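Long-range contacts in homoserine O-acetyltransferase (Pseudomonas veronii, PDB 5EFZ), which hydrolyses ethyl acetate to ethanol and acetate during the degradation of short-chain methyl ketones, working as a homodimeric esterase with an alpha/beta hydrolase fold: residues L45-V50 and V95-G100; I62-W67 and Y91-V96; S143-V148 and V168-A173. All coordinates share one frame; numbering follows the deposited sequence.

Contact 1 of 3, residues L45-V50 and V95-G100; sequences LLAVAV and VVNQIG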
loop_
_atom_site.group_PDB
_atom_site.type_symbol
_atom_site.label_atom_id
_atom_site.label_comp_id
_atom_site.label_asym_id
_atom_site.label_seq_id
_atom_site.Cartn_x
_atom_site.Cartn_y
_atom_site.Cartn_z
ATOM N N LEU A 45 15.014 -19.014 -25.752
ATOM C CA LEU A 45 13.743 -19.450 -26.315
ATOM C C LEU A 45 12.647 -18.489 -25.879
ATOM O O LEU A 45 12.465 -18.225 -24.687
ATOM C CB LEU A 45 13.394 -20.861 -25.855
ATOM C CG LEU A 45 14.405 -21.974 -26.068
ATOM C CD1 LEU A 45 13.786 -23.288 -25.673
ATOM C CD2 LEU A 45 14.866 -22.021 -27.493
ATOM N N LEU A 46 11.921 -17.948 -26.847
ATOM C CA LEU A 46 10.799 -17.091 -26.542
ATOM C C LEU A 46 9.518 -17.838 -26.861
ATOM O O LEU A 46 9.372 -18.380 -27.969
ATOM C CB LEU A 46 10.863 -15.788 -27.361
ATOM C CG LEU A 46 12.044 -14.864 -27.085
ATOM C CD1 LEU A 46 11.936 -13.637 -28.038
ATOM C CD2 LEU A 46 12.072 -14.424 -25.587
ATOM N N ALA A 47 8.612 -17.872 -25.885
ATOM C CA ALA A 47 7.263 -18.404 -26.073
ATOM C C ALA A 47 6.371 -17.317 -26.666
ATOM O O ALA A 47 6.191 -16.247 -26.058
ATOM C CB ALA A 47 6.682 -18.907 -24.751
ATOM N N VAL A 48 5.830 -17.599 -27.847
ATOM C CA VAL A 48 5.132 -16.595 -28.648
ATOM C C VAL A 48 3.754 -17.108 -29.059
ATOM O O VAL A 48 3.612 -18.226 -29.559
ATOM C CB VAL A 48 5.926 -16.235 -29.947
ATOM C CG1 VAL A 48 5.213 -15.109 -30.724
ATOM C CG2 VAL A 48 7.373 -15.855 -29.640
ATOM N N ALA A 49 2.738 -16.273 -28.906
ATOM C CA ALA A 49 1.399 -16.632 -29.373
ATOM C C ALA A 49 1.031 -15.599 -30.417
ATOM O O ALA A 49 1.226 -14.420 -30.191
ATOM C CB ALA A 49 0.378 -16.648 -28.199
ATOM N N VAL A 50 0.573 -16.050 -31.579
ATOM C CA VAL A 50 0.213 -15.135 -32.652
ATOM C C VAL A 50 -1.271 -15.215 -32.906
ATOM O O VAL A 50 -1.799 -16.308 -33.077
ATOM C CB VAL A 50 0.978 -15.478 -33.944
ATOM C CG1 VAL A 50 0.605 -14.507 -35.089
ATOM C CG2 VAL A 50 2.499 -15.513 -33.636
ATOM N N VAL A 95 2.048 -11.930 -29.140
ATOM C CA VAL A 95 2.167 -11.815 -27.695
ATOM C C VAL A 95 3.417 -12.588 -27.256
ATOM O O VAL A 95 3.508 -13.800 -27.478
ATOM C CB VAL A 95 0.938 -12.370 -26.982
ATOM C CG1 VAL A 95 1.036 -12.048 -25.461
ATOM C CG2 VAL A 95 -0.344 -11.781 -27.630
ATOM N N VAL A 96 4.382 -11.882 -26.678
ATOM C CA VAL A 96 5.678 -12.489 -26.399
ATOM C C VAL A 96 5.888 -12.569 -24.900
ATOM O O VAL A 96 5.865 -11.552 -24.198
ATOM C CB VAL A 96 6.817 -11.708 -27.062
ATOM C CG1 VAL A 96 8.198 -12.397 -26.788
ATOM C CG2 VAL A 96 6.539 -11.534 -28.595
ATOM N N ASN A 97 6.101 -13.786 -24.424
ATOM C CA ASN A 97 6.316 -14.030 -22.993
ATOM C C ASN A 97 7.682 -13.551 -22.502
ATOM O O ASN A 97 8.720 -13.816 -23.135
ATOM C CB ASN A 97 6.153 -15.525 -22.706
ATOM C CG ASN A 97 4.699 -15.975 -22.818
ATOM O OD1 ASN A 97 3.945 -15.879 -21.843
ATOM N ND2 ASN A 97 4.309 -16.499 -23.999
ATOM N N GLN A 98 7.676 -12.845 -21.382
ATOM C CA GLN A 98 8.906 -12.395 -20.739
ATOM C C GLN A 98 9.891 -13.513 -20.541
ATOM O O GLN A 98 9.513 -14.614 -20.116
ATOM C CB GLN A 98 8.598 -11.808 -19.362
ATOM C CG GLN A 98 8.213 -10.343 -19.355
ATOM C CD GLN A 98 8.199 -9.858 -17.893
ATOM O OE1 GLN A 98 9.132 -10.133 -17.130
ATOM N NE2 GLN A 98 7.118 -9.204 -17.494
ATOM N N ILE A 99 11.160 -13.224 -20.799
ATOM C CA ILE A 99 12.238 -14.072 -20.302
ATOM C C ILE A 99 12.082 -14.192 -18.804
ATOM O O ILE A 99 12.017 -13.174 -18.097
ATOM C CB ILE A 99 13.619 -13.475 -20.649
ATOM C CG1 ILE A 99 13.750 -13.366 -22.187
ATOM C CG2 ILE A 99 14.759 -14.349 -20.071
ATOM C CD1 ILE A 99 14.961 -12.543 -22.634
ATOM N N GLY A 100 12.045 -15.418 -18.288
ATOM C CA GLY A 100 11.913 -15.583 -16.851
ATOM C C GLY A 100 10.506 -15.926 -16.397
ATOM O O GLY A 100 10.303 -16.218 -15.212
#
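Val95 and Ala49 form an antiparallel, hydrogen-bonded pair where strands 45-51 and 92-96 lie next to each other in the central sheet of the alpha/beta hydrolase fold. Val95 N donates to Ala49 O at 2.8 Å, and Ala49 N donates to Val95 O at 3.0 Å. Val95 O also takes a CA-H...O contact from Val48 CA at 3.4 Å. The side chains of this pair leave the sheet on the face where Ser72, from helix 72-79, touches both. Val96 follows as the non-hydrogen-bonded partner of Val48, and both rest on Leu134 of helix 124-139 across the other face. With Val96 CG1 anti to the backbone N (chi1 -178°), that methyl lies on the Asn97 side and meets Leu46 CD1 at 4.1 Å. At Asn97 the strand has ended, yet the pairing continues in another form: Asn97 N reaches Ala47 O at 3.0 Å, nearly in line with the C=O bond, and Asn97 ND2 reaches the same oxygen, Ala47 O, at 2.8 Å. The amide nitrogen comes from above the carbonyl plane, 65° out of it and off the lone pairs, while the oxygen lies close to the Asn97 amide plane. A chi1 of -71° folds the amide back beside the residue's own N, which lets both donors converge. Beyond Gln98, Ile99 CG1 packs on Leu46 CD2 at 3.9 Å, so the two branches of Leu46 reach Val96 and Ile99. Ala47 O, buried here, is thus gripped by two N-H groups of one residue. Asn97 OD1 accepts from Ser72 N and Asn101 ND2, so the donor and acceptor ends of the amide are told apart and its rotation is fixed just where the strand gives way to loop.

Contact 2 of 3, residues I62-W67 and Y91-V96; sequences ILVPTW and YCIIVV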
loop_
_atom_site.group_PDB
_atom_site.type_symbol
_atom_site.label_atom_id
_atom_site.label_comp_id
_atom_site.label_asym_id
_atom_site.label_seq_id
_atom_site.Cartn_x
_atom_site.Cartn_y
_atom_site.Cartn_z
ATOM N N ILE A 62 0.977 -5.921 -34.163
ATOM C CA ILE A 62 0.894 -5.311 -32.826
ATOM C C ILE A 62 1.648 -6.225 -31.856
ATOM O O ILE A 62 1.400 -7.425 -31.819
ATOM C CB ILE A 62 -0.561 -5.140 -32.347
ATOM C CG1 ILE A 62 -1.338 -4.208 -33.287
ATOM C CG2 ILE A 62 -0.598 -4.619 -30.842
ATOM C CD1 ILE A 62 -2.810 -4.065 -32.933
ATOM N N LEU A 63 2.579 -5.659 -31.097
ATOM C CA LEU A 63 3.361 -6.477 -30.150
ATOM C C LEU A 63 2.790 -6.276 -28.767
ATOM O O LEU A 63 2.567 -5.147 -28.367
ATOM C CB LEU A 63 4.825 -6.088 -30.156
ATOM C CG LEU A 63 5.703 -6.766 -29.085
ATOM C CD1 LEU A 63 5.947 -8.198 -29.481
ATOM C CD2 LEU A 63 7.024 -6.024 -29.018
ATOM N N VAL A 64 2.551 -7.380 -28.053
ATOM C CA VAL A 64 1.989 -7.333 -26.710
ATOM C C VAL A 64 2.943 -8.082 -25.769
ATOM O O VAL A 64 2.960 -9.315 -25.766
ATOM C CB VAL A 64 0.597 -7.976 -26.666
ATOM C CG1 VAL A 64 -0.011 -7.818 -25.265
ATOM C CG2 VAL A 64 -0.341 -7.284 -27.718
ATOM N N PRO A 65 3.765 -7.343 -24.999
ATOM C CA PRO A 65 4.597 -7.988 -23.959
ATOM C C PRO A 65 3.748 -8.414 -22.778
ATOM O O PRO A 65 2.621 -7.968 -22.645
ATOM C CB PRO A 65 5.579 -6.879 -23.517
ATOM C CG PRO A 65 5.471 -5.798 -24.606
ATOM C CD PRO A 65 4.017 -5.890 -25.070
ATOM N N THR A 66 4.268 -9.300 -21.933
ATOM C CA THR A 66 3.473 -9.797 -20.801
ATOM C C THR A 66 3.960 -9.147 -19.506
ATOM O O THR A 66 5.059 -8.544 -19.452
ATOM C CB THR A 66 3.561 -11.349 -20.695
ATOM O OG1 THR A 66 4.918 -11.713 -20.462
ATOM C CG2 THR A 66 3.113 -12.038 -22.046
ATOM N N TRP A 67 3.138 -9.255 -18.464
ATOM C CA TRP A 67 3.394 -8.527 -17.239
ATOM C C TRP A 67 3.913 -9.457 -16.152
ATOM O O TRP A 67 4.139 -10.650 -16.384
ATOM C CB TRP A 67 2.121 -7.803 -16.764
ATOM C CG TRP A 67 0.891 -8.671 -16.641
ATOM C CD1 TRP A 67 0.774 -9.874 -15.978
ATOM C CD2 TRP A 67 -0.418 -8.366 -17.157
ATOM N NE1 TRP A 67 -0.527 -10.346 -16.074
ATOM C CE2 TRP A 67 -1.273 -9.445 -16.797
ATOM C CE3 TRP A 67 -0.943 -7.298 -17.897
ATOM C CZ2 TRP A 67 -2.632 -9.468 -17.147
ATOM C CZ3 TRP A 67 -2.291 -7.327 -18.257
ATOM C CH2 TRP A 67 -3.119 -8.404 -17.879
ATOM N N TYR A 91 -5.529 -7.160 -37.359
ATOM C CA TYR A 91 -4.115 -7.050 -36.948
ATOM C C TYR A 91 -3.490 -8.410 -36.714
ATOM O O TYR A 91 -4.190 -9.381 -36.411
ATOM C CB TYR A 91 -4.003 -6.205 -35.665
ATOM C CG TYR A 91 -4.503 -4.821 -35.897
ATOM C CD1 TYR A 91 -3.697 -3.887 -36.499
ATOM C CD2 TYR A 91 -5.795 -4.452 -35.520
ATOM C CE1 TYR A 91 -4.148 -2.603 -36.749
ATOM C CE2 TYR A 91 -6.265 -3.174 -35.756
ATOM C CZ TYR A 91 -5.435 -2.252 -36.375
ATOM O OH TYR A 91 -5.876 -0.983 -36.621
ATOM N N CYS A 92 -2.177 -8.494 -36.917
ATOM C CA CYS A 92 -1.410 -9.626 -36.438
ATOM C C CYS A 92 -0.878 -9.299 -35.046
ATOM O O CYS A 92 0.080 -8.521 -34.885
ATOM C CB CYS A 92 -0.265 -9.947 -37.401
ATOM S SG CYS A 92 0.708 -11.390 -36.877
ATOM N N ILE A 93 -1.488 -9.905 -34.045
ATOM C CA ILE A 93 -1.177 -9.582 -32.664
ATOM C C ILE A 93 -0.234 -10.631 -32.097
ATOM O O ILE A 93 -0.562 -11.823 -32.016
ATOM C CB ILE A 93 -2.470 -9.477 -31.834
ATOM C CG1 ILE A 93 -3.417 -8.445 -32.487
ATOM C CG2 ILE A 93 -2.152 -9.072 -30.413
ATOM C CD1 ILE A 93 -4.870 -8.765 -32.301
ATOM N N ILE A 94 0.957 -10.179 -31.737
ATOM C CA ILE A 94 2.044 -11.092 -31.409
ATOM C C ILE A 94 2.334 -10.903 -29.944
ATOM O O ILE A 94 2.818 -9.843 -29.567
ATOM C CB ILE A 94 3.288 -10.802 -32.267
ATOM C CG1 ILE A 94 2.910 -10.912 -33.760
ATOM C CG2 ILE A 94 4.461 -11.730 -31.872
ATOM C CD1 ILE A 94 4.022 -10.529 -34.729
ATOM N N VAL A 95 2.048 -11.930 -29.140
ATOM C CA VAL A 95 2.167 -11.815 -27.695
ATOM C C VAL A 95 3.417 -12.588 -27.256
ATOM O O VAL A 95 3.508 -13.800 -27.478
ATOM C CB VAL A 95 0.938 -12.370 -26.982
ATOM C CG1 VAL A 95 1.036 -12.048 -25.461
ATOM C CG2 VAL A 95 -0.344 -11.781 -27.630
ATOM N N VAL A 96 4.382 -11.882 -26.678
ATOM C CA VAL A 96 5.678 -12.489 -26.399
ATOM C C VAL A 96 5.888 -12.569 -24.900
ATOM O O VAL A 96 5.865 -11.552 -24.198
ATOM C CB VAL A 96 6.817 -11.708 -27.062
ATOM C CG1 VAL A 96 8.198 -12.397 -26.788
ATOM C CG2 VAL A 96 6.539 -11.534 -28.595
HETATM O O HOH W 1 7.015 -9.880 -22.376
#
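Ile62 grips strand 92-96 with both its backbone groups: Ile62 N donates to Cys92 O at 2.8 Å, and Ile62 O accepts from Ile94 N, also at 2.8 Å, bracketing Ile93. This is the parallel pairing inside a beta-alpha-beta unit, strand 61-65, helix 72-79, strand 92-96, near the middle of the alpha/beta hydrolase sheet. Val64 repeats the pattern around Val95, with Val64 N bonded to Ile94 O and the more bent bond from Val96 N to Val64 O at 3.1 Å. Past Pro65 the chains part, and a water takes over the join. It accepts from Thr66 N at 2.8 Å and donates to Val96 O at 2.7 Å, so both backbone groups are satisfied without meeting directly. Thr66 also lays its CG2 methyl against Val96 O and, at about a right angle, against Val95 CG1; its side chain is about 10 Å from that of Ser151, the probable nucleophile. Helix 72-79 covers one face, where Met75 touches Val64. On that face Val64 CG2 and Ile93 CG2 lie side by side, pointing the same way. On the other face, under Gln131 of helix 124-139, Leu63 leans diagonally forward along the neighbouring strand. Its chi1 of 173° sets CG beside the carbonyl carbon, and Leu63 CD1 comes within 3.5 Å of Val96 CG2. At the start of the unit the far end of Ile62 swings back to meet Tyr91: a chi1 of -62° places CG1 beside the backbone N, and the extended second torsion carries the terminal methyl onward over the aromatic ring. The result is a CH-pi contact, with Ile62 CD1 3.9 Å from the Tyr91 ring centroid and 28° off the ring normal, nearer the CG end of the ring.

Contact 3 of 3, residues S143-V148 and V168-A173; sequences SLALVV and VKRAAA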
loop_
_atom_site.group_PDB
_atom_site.type_symbol
_atom_site.label_atom_id
_atom_site.label_comp_id
_atom_site.label_asym_id
_atom_site.label_seq_id
_atom_site.Cartn_x
_atom_site.Cartn_y
_atom_site.Cartn_z
ATOM N N SER A 143 8.607 -2.964 -38.720
ATOM C CA SER A 143 8.037 -1.907 -37.895
ATOM C C SER A 143 6.784 -2.460 -37.223
ATOM O O SER A 143 6.262 -3.490 -37.638
ATOM C CB SER A 143 7.707 -0.627 -38.714
ATOM O OG SER A 143 6.650 -0.854 -39.622
ATOM N N LEU A 144 6.322 -1.783 -36.169
ATOM C CA LEU A 144 5.108 -2.169 -35.424
ATOM C C LEU A 144 4.006 -1.095 -35.501
ATOM O O LEU A 144 4.268 0.088 -35.231
ATOM C CB LEU A 144 5.457 -2.439 -33.967
ATOM C CG LEU A 144 6.361 -3.673 -33.801
ATOM C CD1 LEU A 144 7.071 -3.673 -32.430
ATOM C CD2 LEU A 144 5.526 -4.942 -34.004
ATOM N N ALA A 145 2.783 -1.512 -35.857
ATOM C CA ALA A 145 1.631 -0.603 -35.821
ATOM C C ALA A 145 1.372 -0.098 -34.411
ATOM O O ALA A 145 0.896 1.019 -34.248
ATOM C CB ALA A 145 0.371 -1.277 -36.377
ATOM N N LEU A 146 1.677 -0.915 -33.393
ATOM C CA LEU A 146 1.407 -0.572 -31.991
ATOM C C LEU A 146 2.218 -1.505 -31.115
ATOM O O LEU A 146 2.335 -2.688 -31.445
ATOM C CB LEU A 146 -0.096 -0.717 -31.659
ATOM C CG LEU A 146 -0.483 -0.599 -30.176
ATOM C CD1 LEU A 146 -0.232 0.876 -29.731
ATOM C CD2 LEU A 146 -1.970 -0.940 -30.013
ATOM N N VAL A 147 2.841 -0.951 -30.071
ATOM C CA VAL A 147 3.323 -1.726 -28.943
ATOM C C VAL A 147 2.422 -1.367 -27.752
ATOM O O VAL A 147 2.215 -0.195 -27.461
ATOM C CB VAL A 147 4.778 -1.434 -28.621
ATOM C CG1 VAL A 147 5.219 -2.303 -27.437
ATOM C CG2 VAL A 147 5.677 -1.759 -29.862
ATOM N N VAL A 148 1.840 -2.367 -27.107
ATOM C CA VAL A 148 0.944 -2.095 -25.980
ATOM C C VAL A 148 1.142 -3.135 -24.885
ATOM O O VAL A 148 1.203 -4.341 -25.154
ATOM C CB VAL A 148 -0.563 -2.059 -26.433
ATOM C CG1 VAL A 148 -0.963 -3.353 -27.212
ATOM C CG2 VAL A 148 -1.522 -1.778 -25.217
ATOM N N VAL A 168 8.695 1.741 -33.787
ATOM C CA VAL A 168 7.438 1.743 -33.050
ATOM C C VAL A 168 6.577 2.907 -33.546
ATOM O O VAL A 168 6.898 4.074 -33.297
ATOM C CB VAL A 168 7.703 1.836 -31.513
ATOM C CG1 VAL A 168 6.393 1.806 -30.701
ATOM C CG2 VAL A 168 8.671 0.698 -31.070
ATOM N N LYS A 169 5.506 2.598 -34.276
ATOM C CA LYS A 169 4.687 3.686 -34.840
ATOM C C LYS A 169 3.740 4.283 -33.792
ATOM O O LYS A 169 3.403 5.479 -33.878
ATOM C CB LYS A 169 3.890 3.201 -36.057
ATOM C CG LYS A 169 4.761 2.635 -37.196
ATOM C CD LYS A 169 5.868 3.639 -37.558
ATOM C CE LYS A 169 6.707 3.144 -38.726
ATOM N NZ LYS A 169 7.819 4.080 -39.104
ATOM N N ARG A 170 3.299 3.450 -32.851
ATOM C CA ARG A 170 2.339 3.858 -31.806
ATOM C C ARG A 170 2.682 3.083 -30.567
ATOM O O ARG A 170 3.082 1.941 -30.685
ATOM C CB ARG A 170 0.892 3.553 -32.203
ATOM C CG ARG A 170 0.443 4.224 -33.499
ATOM C CD ARG A 170 -0.949 3.723 -33.876
ATOM N NE ARG A 170 -1.349 4.259 -35.179
ATOM C CZ ARG A 170 -0.994 3.731 -36.349
ATOM N NH1 ARG A 170 -0.214 2.649 -36.394
ATOM N NH2 ARG A 170 -1.401 4.308 -37.478
ATOM N N ALA A 171 2.502 3.692 -29.391
ATOM C CA ALA A 171 2.800 3.036 -28.134
ATOM C C ALA A 171 1.671 3.331 -27.159
ATOM O O ALA A 171 1.183 4.463 -27.070
ATOM C CB ALA A 171 4.159 3.513 -27.566
ATOM N N ALA A 172 1.236 2.302 -26.454
ATOM C CA ALA A 172 0.249 2.471 -25.403
ATOM C C ALA A 172 0.796 1.850 -24.127
ATOM O O ALA A 172 0.942 0.609 -24.004
ATOM C CB ALA A 172 -1.108 1.850 -25.794
ATOM N N ALA A 173 1.092 2.722 -23.167
ATOM C CA ALA A 173 1.681 2.298 -21.890
ATOM C C ALA A 173 0.632 2.338 -20.814
ATOM O O ALA A 173 0.276 3.423 -20.327
ATOM C CB ALA A 173 2.860 3.175 -21.513
#
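Arg170 curls its side chain round Ala145 O. A chi1 of -58° sets CG beside the backbone N, the chain runs extended from CG to NE, and chi4 of 83° turns the guanidinium inward. CB, CG and CD of Arg170 all pass close to Ala145 O, and Arg170 NH1 then donates to this oxygen at 2.9 Å. That bond lies on a lone pair in the carbonyl plane, with the oxygen practically in the guanidinium plane as well. Arg170 NH2 is held by Ser358 O, so the group ties the start of strand 170-174 to the C-terminal tail. Val148 shows a second telling torsion: chi1 of 53° places CG2 anti to the backbone N, where Val148 CG2 meets Ala172 CB at 3.7 Å. Between these side chains the parallel strands are joined by Val147 N to Arg170 O at 3.0 Å and Ala172 N to Val147 O at 2.9 Å. Before the strands proper, Lys169 N bonds Leu144 O at 3.0 Å; the lysine's aliphatic CE brushes Ser143 CB while its NZ turns to Asp166 O. Val147 CG2 packs crosswise on Val168 CG1 at 3.7 Å. The two strands belong to a beta-alpha-beta unit whose connecting helix, 152-163, follows the nucleophile Ser151, assigned by inference. Thr157 of that helix covers Val147 and Ala171 on one face; Leu355 of helix 342-356 covers Leu146 and Ala172 on the other, and strand 61-65 flanks strand 146-150 on its far side.

How the contacts relate
All three contacts lie in one mixed sheet, whose central strands run in the order 45-51, 92-96, 61-65, 146-150, 170-174. Contacts 1 and 2, with centres about 9 Å apart, share strand 92-96 and close on the same stretch of chain; Gln98 NE2 of contact 1 also reaches Thr66 O of contact 2. Contact 3 opens later in the chain. Its centre is about 10 Å from that of contact 2, and backbone bonds between Leu63 and both Leu146 and Val148 join them directly. Contacts 1 and 3, about 17 Å apart between centres, do not touch. Together they join five neighbouring strands, from antiparallel 45-51 to 170-174, and include strand 146-150, which leads into the probable nucleophile, Ser151.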